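Local structure of GH127 beta-L-arabinofuranoside (4QK0) at residues A[169-174]-A[208-213]; A[176-181]-A[215-220]; A[140-145]-A[191-196]. The protein probably hydrolyses beta-L-arabinofuranosides, releasing L-arabinose, as a member of glycoside hydrolase family 127. One frame throughout, in Å; residues are numbered along the deposited sequence.

Contact 1 of 3, residues A[169-174]-A[208-213]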
# COMPACT_ATOMS: atom_id res chain seq x y z
N LYS A 169 -19.77 41.41 7.92
CA LYS A 169 -19.31 41.82 9.25
C LYS A 169 -18.17 40.91 9.71
O LYS A 169 -17.17 41.38 10.24
CB LYS A 169 -20.42 41.79 10.30
CG LYS A 169 -21.26 43.04 10.35
CD LYS A 169 -22.53 42.92 11.20
CE LYS A 169 -22.33 43.48 12.59
NZ LYS A 169 -21.32 42.73 13.39
N TYR A 170 -18.32 39.61 9.50
CA TYR A 170 -17.26 38.67 9.90
C TYR A 170 -16.02 38.91 9.01
O TYR A 170 -14.91 39.07 9.52
CB TYR A 170 -17.78 37.23 9.79
CG TYR A 170 -16.95 36.15 10.43
CD1 TYR A 170 -15.80 36.42 11.13
CD2 TYR A 170 -17.36 34.83 10.37
CE1 TYR A 170 -15.05 35.43 11.71
CE2 TYR A 170 -16.64 33.79 10.98
CZ TYR A 170 -15.48 34.09 11.64
OH TYR A 170 -14.75 33.11 12.24
N ALA A 171 -16.22 39.02 7.70
CA ALA A 171 -15.06 39.27 6.78
C ALA A 171 -14.29 40.55 7.17
O ALA A 171 -13.05 40.59 7.21
CB ALA A 171 -15.56 39.36 5.35
N ASP A 172 -15.03 41.60 7.52
CA ASP A 172 -14.38 42.85 8.00
C ASP A 172 -13.62 42.60 9.27
O ASP A 172 -12.47 43.07 9.41
CB ASP A 172 -15.41 43.98 8.25
CG ASP A 172 -16.18 44.39 6.99
OD1 ASP A 172 -15.69 44.16 5.86
OD2 ASP A 172 -17.31 44.89 7.15
N TYR A 173 -14.23 41.88 10.22
CA TYR A 173 -13.52 41.58 11.48
C TYR A 173 -12.25 40.80 11.17
O TYR A 173 -11.14 41.14 11.67
CB TYR A 173 -14.43 40.81 12.45
CG TYR A 173 -13.69 40.33 13.67
CD1 TYR A 173 -12.99 41.20 14.47
CD2 TYR A 173 -13.65 38.95 13.98
CE1 TYR A 173 -12.26 40.73 15.55
CE2 TYR A 173 -12.92 38.47 15.06
CZ TYR A 173 -12.22 39.32 15.82
OH TYR A 173 -11.52 38.83 16.90
N ILE A 174 -12.36 39.80 10.30
CA ILE A 174 -11.17 38.99 9.95
C ILE A 174 -10.03 39.89 9.39
O ILE A 174 -8.87 39.71 9.68
CB ILE A 174 -11.56 37.91 8.93
CG1 ILE A 174 -12.39 36.82 9.63
CG2 ILE A 174 -10.32 37.32 8.23
CD1 ILE A 174 -13.07 35.91 8.65
N GLU A 208 -13.04 46.27 -2.27
CA GLU A 208 -11.63 45.94 -2.50
C GLU A 208 -10.88 45.42 -1.29
O GLU A 208 -9.83 44.78 -1.44
CB GLU A 208 -10.85 47.17 -3.00
CG GLU A 208 -11.40 47.81 -4.27
CD GLU A 208 -10.72 47.33 -5.54
OE1 GLU A 208 -9.56 46.87 -5.45
OE2 GLU A 208 -11.35 47.42 -6.62
N ASN A 209 -11.35 45.72 -0.08
CA ASN A 209 -10.67 45.14 1.09
C ASN A 209 -10.61 43.61 1.03
O ASN A 209 -9.66 43.01 1.48
CB ASN A 209 -11.39 45.52 2.37
CG ASN A 209 -11.40 47.02 2.63
OD1 ASN A 209 -10.59 47.77 2.07
ND2 ASN A 209 -12.25 47.44 3.56
N TYR A 210 -11.66 43.00 0.45
CA TYR A 210 -11.82 41.55 0.44
C TYR A 210 -10.81 40.95 -0.54
O TYR A 210 -10.14 39.93 -0.25
CB TYR A 210 -13.28 41.16 0.11
CG TYR A 210 -14.29 41.69 1.13
CD1 TYR A 210 -13.95 41.87 2.45
CD2 TYR A 210 -15.58 42.00 0.76
CE1 TYR A 210 -14.87 42.34 3.38
CE2 TYR A 210 -16.50 42.49 1.68
CZ TYR A 210 -16.13 42.68 2.99
OH TYR A 210 -17.04 43.16 3.94
N LEU A 211 -10.67 41.62 -1.66
CA LEU A 211 -9.68 41.25 -2.68
C LEU A 211 -8.28 41.35 -2.15
O LEU A 211 -7.49 40.40 -2.25
CB LEU A 211 -9.85 42.10 -3.90
CG LEU A 211 -8.80 41.90 -4.97
CD1 LEU A 211 -8.99 40.54 -5.60
CD2 LEU A 211 -8.96 42.99 -6.02
N LYS A 212 -7.99 42.42 -1.43
CA LYS A 212 -6.68 42.56 -0.81
C LYS A 212 -6.38 41.59 0.35
O LYS A 212 -5.26 41.20 0.59
CB LYS A 212 -6.53 43.99 -0.33
CG LYS A 212 -6.38 44.96 -1.49
CD LYS A 212 -5.47 46.11 -1.09
CE LYS A 212 -6.23 47.30 -0.54
NZ LYS A 212 -6.44 48.30 -1.62
N LEU A 213 -7.41 41.27 1.11
CA LEU A 213 -7.27 40.34 2.20
C LEU A 213 -6.96 38.91 1.62
O LEU A 213 -6.04 38.26 2.05
CB LEU A 213 -8.57 40.35 3.03
CG LEU A 213 -8.54 39.48 4.26
CD1 LEU A 213 -7.40 39.91 5.15
CD2 LEU A 213 -9.85 39.54 5.00
O HOH W 1 -13.08 45.12 5.58
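Asp172 and Tyr210 join two helices of the catalytic (alpha/alpha)6 barrel in a mainly apolar contact that has one short polar tie. Helices 162-177 and 208-220 run in the same general sense, at 51° over these segments, with axes 10.5 Å apart. Tyr210 spans much of this gap with its ring. The ring reaches across to Ala171, whose CB lies 3.6 Å from Tyr210 CE1; a small methyl suits the place, where a bulkier side chain would probably crowd the ring. Leu201 of helix 194-205 touches both residues.

At the end of the ring, Tyr210 OH donates to Asp172 OD1 over 2.6 Å. The phenol meets the syn side of that oxygen, well out of the carboxylate plane, although ring and carboxylate planes are only 15° apart. Asp172 turns its CG to the side of its own backbone N (chi1 -62°), which carries the acid toward the tyrosine. A water donates a second hydrogen bond to Asp172 OD1 and accepts one from Asn209 ND2, so the same oxygen is gripped twice and an amide at 209 is joined to the acid indirectly.

One helical turn further along each helix the contact becomes wholly aliphatic. Ile174 and Leu213 cross at about a right angle, and Ile174 CG2 rests 3.9 Å from Leu213 CD2.

Contact 2 of 3, residues A[176-181]-A[215-220]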
# COMPACT_ATOMS: atom_id res chain seq x y z
N THR A 176 -9.46 42.97 10.21
CA THR A 176 -8.78 43.68 11.27
C THR A 176 -7.80 42.79 11.97
O THR A 176 -6.78 43.26 12.46
CB THR A 176 -9.73 44.31 12.32
OG1 THR A 176 -10.43 43.30 13.05
CG2 THR A 176 -10.76 45.28 11.65
N VAL A 177 -8.12 41.51 12.07
CA VAL A 177 -7.31 40.61 12.88
C VAL A 177 -6.06 40.14 12.14
O VAL A 177 -4.98 40.07 12.73
CB VAL A 177 -8.11 39.38 13.26
CG1 VAL A 177 -7.20 38.34 13.89
CG2 VAL A 177 -9.20 39.76 14.23
N PHE A 178 -6.21 39.82 10.87
CA PHE A 178 -5.08 39.25 10.11
C PHE A 178 -4.40 40.21 9.15
O PHE A 178 -5.06 40.88 8.34
CB PHE A 178 -5.55 38.02 9.33
CG PHE A 178 -5.94 36.90 10.23
CD1 PHE A 178 -5.00 36.03 10.71
CD2 PHE A 178 -7.24 36.78 10.67
CE1 PHE A 178 -5.35 35.02 11.57
CE2 PHE A 178 -7.62 35.75 11.52
CZ PHE A 178 -6.66 34.87 11.98
N GLY A 179 -3.08 40.24 9.20
CA GLY A 179 -2.33 41.04 8.25
C GLY A 179 -0.93 41.30 8.72
O GLY A 179 -0.49 40.70 9.70
N ARG A 180 -0.24 42.23 8.05
CA ARG A 180 1.13 42.57 8.42
C ARG A 180 1.20 43.78 9.33
O ARG A 180 2.26 44.15 9.79
CB ARG A 180 1.94 42.80 7.16
CG ARG A 180 1.86 41.65 6.19
CD ARG A 180 2.61 41.89 4.89
NE ARG A 180 4.02 42.23 5.04
CZ ARG A 180 5.06 41.42 4.81
NH1 ARG A 180 4.90 40.16 4.43
NH2 ARG A 180 6.30 41.90 4.98
N GLY A 181 0.04 44.37 9.62
CA GLY A 181 -0.03 45.64 10.37
C GLY A 181 0.23 45.49 11.86
O GLY A 181 0.37 44.37 12.36
N GLN A 215 -5.53 38.33 -1.25
CA GLN A 215 -4.11 38.46 -1.66
C GLN A 215 -3.15 38.37 -0.51
O GLN A 215 -2.08 37.73 -0.63
CB GLN A 215 -3.87 39.79 -2.41
CG GLN A 215 -2.51 39.85 -3.11
CD GLN A 215 -2.47 38.96 -4.35
OE1 GLN A 215 -3.28 39.14 -5.26
NE2 GLN A 215 -1.55 37.97 -4.39
N TYR A 216 -3.49 39.01 0.61
CA TYR A 216 -2.63 38.95 1.77
C TYR A 216 -2.44 37.47 2.22
O TYR A 216 -1.34 37.03 2.52
CB TYR A 216 -3.14 39.79 2.98
CG TYR A 216 -2.60 39.21 4.25
CD1 TYR A 216 -1.29 39.41 4.62
CD2 TYR A 216 -3.36 38.31 5.00
CE1 TYR A 216 -0.78 38.79 5.76
CE2 TYR A 216 -2.86 37.72 6.13
CZ TYR A 216 -1.60 37.92 6.49
OH TYR A 216 -1.11 37.26 7.62
N PHE A 217 -3.53 36.73 2.33
CA PHE A 217 -3.44 35.34 2.86
C PHE A 217 -2.55 34.43 1.96
O PHE A 217 -1.74 33.68 2.43
CB PHE A 217 -4.85 34.74 2.97
CG PHE A 217 -5.61 35.15 4.22
CD1 PHE A 217 -5.08 34.96 5.47
CD2 PHE A 217 -6.85 35.69 4.13
CE1 PHE A 217 -5.79 35.28 6.61
CE2 PHE A 217 -7.58 36.00 5.26
CZ PHE A 217 -7.05 35.81 6.51
N ILE A 218 -2.73 34.58 0.67
CA ILE A 218 -1.92 33.89 -0.31
C ILE A 218 -0.45 34.32 -0.29
O ILE A 218 0.44 33.46 -0.30
CB ILE A 218 -2.53 34.07 -1.72
CG1 ILE A 218 -3.88 33.34 -1.82
CG2 ILE A 218 -1.60 33.61 -2.81
CD1 ILE A 218 -3.81 31.84 -1.62
N ASP A 219 -0.17 35.62 -0.23
CA ASP A 219 1.23 36.08 -0.23
C ASP A 219 1.94 35.78 1.05
O ASP A 219 3.15 35.63 1.04
CB ASP A 219 1.38 37.60 -0.55
CG ASP A 219 0.93 37.93 -1.94
OD1 ASP A 219 0.98 37.04 -2.85
OD2 ASP A 219 0.53 39.11 -2.14
N GLN A 220 1.21 35.64 2.14
CA GLN A 220 1.86 35.41 3.42
C GLN A 220 2.22 33.93 3.69
O GLN A 220 3.13 33.63 4.46
CB GLN A 220 0.96 35.86 4.54
CG GLN A 220 1.70 35.98 5.86
CD GLN A 220 2.78 37.06 5.84
OE1 GLN A 220 2.72 38.02 5.10
NE2 GLN A 220 3.77 36.89 6.69
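Gly179 lies flat against Tyr216: its CA sits 3.8 Å from the centroid of the Tyr216 ring, over the face, a CH-pi contact. Glycine suits the position for a backbone reason, since at its phi and psi a CB would press on the carbonyl oxygen of Phe178. On one side of this pair Phe178 CB approaches Phe217 CE1 at 3.9 Å, and the two phenyl rings lie obliquely, their planes 52° apart. On the other side the Arg180 chain passes the tyrosine, with Arg180 CG 3.9 Å from Tyr216 CE1. Bent at chi3, it then brings Arg180 NH1 to Gln220 OE1, a 3.1 Å hydrogen bond that lands on a lone pair in the carbonyl plane but is far from straight (138° at the hydrogen).

A second shell holds these groups. With CG swung away from the backbone N (chi1 154°), Tyr216 reaches out from its helix, and its OH is hydrogen-bonded to Gly187 O. Replacing Tyr216 by an alanine would probably leave Gly179 without its aromatic cover and Gly187 O without its phenol partner, and open a gap beside Arg180. Backbone hydrogen bonds to Ile185 steady Val177 and Gly179, while Trp132 meets Phe178 edge-to-face. The chain leaving helix 162-177 at Phe178 thus packs on the C-terminal part of helix 208-220, a loop-on-helix contact within the (alpha/alpha)6 barrel.

Contact 3 of 3, residues A[140-145]-A[191-196]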
# COMPACT_ATOMS: atom_id res chain seq x y z
N GLU A 140 -11.03 27.87 11.60
CA GLU A 140 -11.83 29.07 11.81
C GLU A 140 -12.08 29.80 10.50
O GLU A 140 -13.24 30.11 10.15
CB GLU A 140 -11.15 30.00 12.81
CG GLU A 140 -11.32 29.61 14.26
CD GLU A 140 -10.36 30.39 15.18
OE1 GLU A 140 -10.84 31.21 16.02
OE2 GLU A 140 -9.13 30.14 15.06
N LEU A 141 -10.99 30.09 9.77
CA LEU A 141 -11.12 30.80 8.49
C LEU A 141 -11.79 29.93 7.43
O LEU A 141 -12.54 30.42 6.58
CB LEU A 141 -9.76 31.31 8.00
CG LEU A 141 -9.12 32.28 8.95
CD1 LEU A 141 -7.78 32.71 8.40
CD2 LEU A 141 -9.99 33.52 9.21
N TYR A 142 -11.49 28.64 7.46
CA TYR A 142 -12.14 27.68 6.59
C TYR A 142 -13.64 27.73 6.77
O TYR A 142 -14.41 27.78 5.78
CB TYR A 142 -11.57 26.27 6.88
CG TYR A 142 -12.26 25.10 6.25
CD1 TYR A 142 -13.32 24.50 6.87
CD2 TYR A 142 -11.82 24.57 5.05
CE1 TYR A 142 -13.96 23.40 6.30
CE2 TYR A 142 -12.43 23.48 4.48
CZ TYR A 142 -13.50 22.90 5.12
OH TYR A 142 -14.09 21.82 4.56
N CYS A 143 -14.10 27.67 8.00
CA CYS A 143 -15.58 27.77 8.24
C CYS A 143 -16.13 29.12 7.79
O CYS A 143 -17.16 29.18 7.17
CB CYS A 143 -15.94 27.50 9.72
SG CYS A 143 -15.65 25.77 10.23
N ALA A 144 -15.39 30.19 8.08
CA ALA A 144 -15.81 31.53 7.66
C ALA A 144 -15.91 31.59 6.15
O ALA A 144 -16.90 32.06 5.60
CB ALA A 144 -14.83 32.56 8.16
N GLY A 145 -14.93 31.02 5.47
CA GLY A 145 -14.95 30.96 4.01
C GLY A 145 -16.15 30.24 3.48
O GLY A 145 -16.84 30.73 2.58
N HIS A 191 -6.20 25.08 6.60
CA HIS A 191 -6.97 24.63 5.47
C HIS A 191 -7.47 25.80 4.66
O HIS A 191 -8.43 26.48 5.04
CB HIS A 191 -8.15 23.77 5.93
CG HIS A 191 -8.72 22.91 4.85
ND1 HIS A 191 -8.95 23.37 3.57
CD2 HIS A 191 -9.12 21.61 4.86
CE1 HIS A 191 -9.47 22.39 2.84
NE2 HIS A 191 -9.56 21.31 3.60
N GLN A 192 -6.88 25.95 3.47
CA GLN A 192 -7.23 26.97 2.56
C GLN A 192 -8.68 26.85 2.17
O GLN A 192 -9.25 25.75 2.13
CB GLN A 192 -6.32 26.94 1.34
CG GLN A 192 -4.85 26.97 1.65
CD GLN A 192 -4.22 25.59 1.82
OE1 GLN A 192 -4.75 24.74 2.53
NE2 GLN A 192 -3.09 25.35 1.14
N GLU A 193 -9.28 28.01 1.91
CA GLU A 193 -10.69 28.16 1.56
C GLU A 193 -11.08 29.65 1.66
O GLU A 193 -11.82 30.13 0.83
CB GLU A 193 -11.65 27.30 2.44
CG GLU A 193 -13.08 27.78 2.55
CD GLU A 193 -13.87 27.64 1.26
OE1 GLU A 193 -13.42 26.95 0.32
OE2 GLU A 193 -14.99 28.20 1.19
N ILE A 194 -10.65 30.32 2.70
CA ILE A 194 -11.02 31.74 2.91
C ILE A 194 -10.57 32.59 1.72
O ILE A 194 -11.29 33.51 1.30
CB ILE A 194 -10.45 32.29 4.23
CG1 ILE A 194 -11.03 33.67 4.58
CG2 ILE A 194 -8.94 32.42 4.19
CD1 ILE A 194 -12.51 33.67 4.80
N GLU A 195 -9.47 32.19 1.09
CA GLU A 195 -8.92 32.96 -0.01
C GLU A 195 -9.85 32.95 -1.23
O GLU A 195 -10.21 34.03 -1.75
CB GLU A 195 -7.53 32.50 -0.36
CG GLU A 195 -6.61 32.46 0.83
CD GLU A 195 -6.58 31.10 1.58
OE1 GLU A 195 -7.48 30.26 1.33
OE2 GLU A 195 -5.63 30.89 2.38
N LEU A 196 -10.33 31.78 -1.64
CA LEU A 196 -11.28 31.76 -2.76
C LEU A 196 -12.66 32.36 -2.39
O LEU A 196 -13.35 32.93 -3.23
CB LEU A 196 -11.41 30.35 -3.35
CG LEU A 196 -12.10 29.24 -2.52
CD1 LEU A 196 -13.58 29.27 -2.70
CD2 LEU A 196 -11.60 27.85 -2.90
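Tyr142 meets His191 edge-to-face where two further helices of the (alpha/alpha)6 barrel begin side by side, 140-158 and 194-205. Tyr142 has the largest buried area of the contact. Its CE2 stands over the centre of the imidazole, with centroids 4.4 Å apart and planes at 52°. The hydrogen bond from His191 ND1 to Gln192 O, 2.8 Å, fixes the rotation of the imidazole. The far end of Tyr142 is fixed too, its OH being hydrogen-bonded to Lys81 NZ.

Ile194 fills the groove beside Leu141 with its branched carbon, Ile194 CB lying 4.0 Å from Leu141 CB. Its CG1 extends opposite the backbone N (chi1 -170°), and the chain then turns to place Ile194 CD1 3.7 Å from Gly145 N. A beta-branched residue thus spans one turn of the opposing helix, from Leu141 to Gly145.

Glu193 runs its methylene groups along the same helix, with Glu193 CG 3.5 Å from Tyr142 O. That is why glycine fits at 145: a CB there would clash with Glu193 CG. Glu193 OE2 reaches Gly145 C without bonding to Gly145 O, a fellow acceptor, and like-charged Glu149 lies close. Glu193 is also the N-cap of helix 194-205, and its backbone N donates to Glu195 OE1 at 2.9 Å, meeting that oxygen nearly end-on.

How the contacts relate
The three contacts join four consecutive helices of the catalytic barrel, 140-158, 162-177, 194-205 and 208-220. Contacts 1 and 2 are successive parts of one pairing, between helices 162-177 and 208-220, with centres about 10 Å apart; contact 3 pairs the alternate helices, 140-158 and 194-205, its centre about 12 Å from that of contact 1 and about 13 Å from that of contact 2. Phe217 of contact 2 is a shared hub: its CZ lies 4.0 Å from Ile174 CG2 of contact 1 and 3.7 Å from Leu141 CD1 of contact 3. Contact 3 lies nearer the chain centre (about 17 Å between centres, against 26 and 27 Å), as would fit its helices forming the barrel's inner ring and the other two the outer.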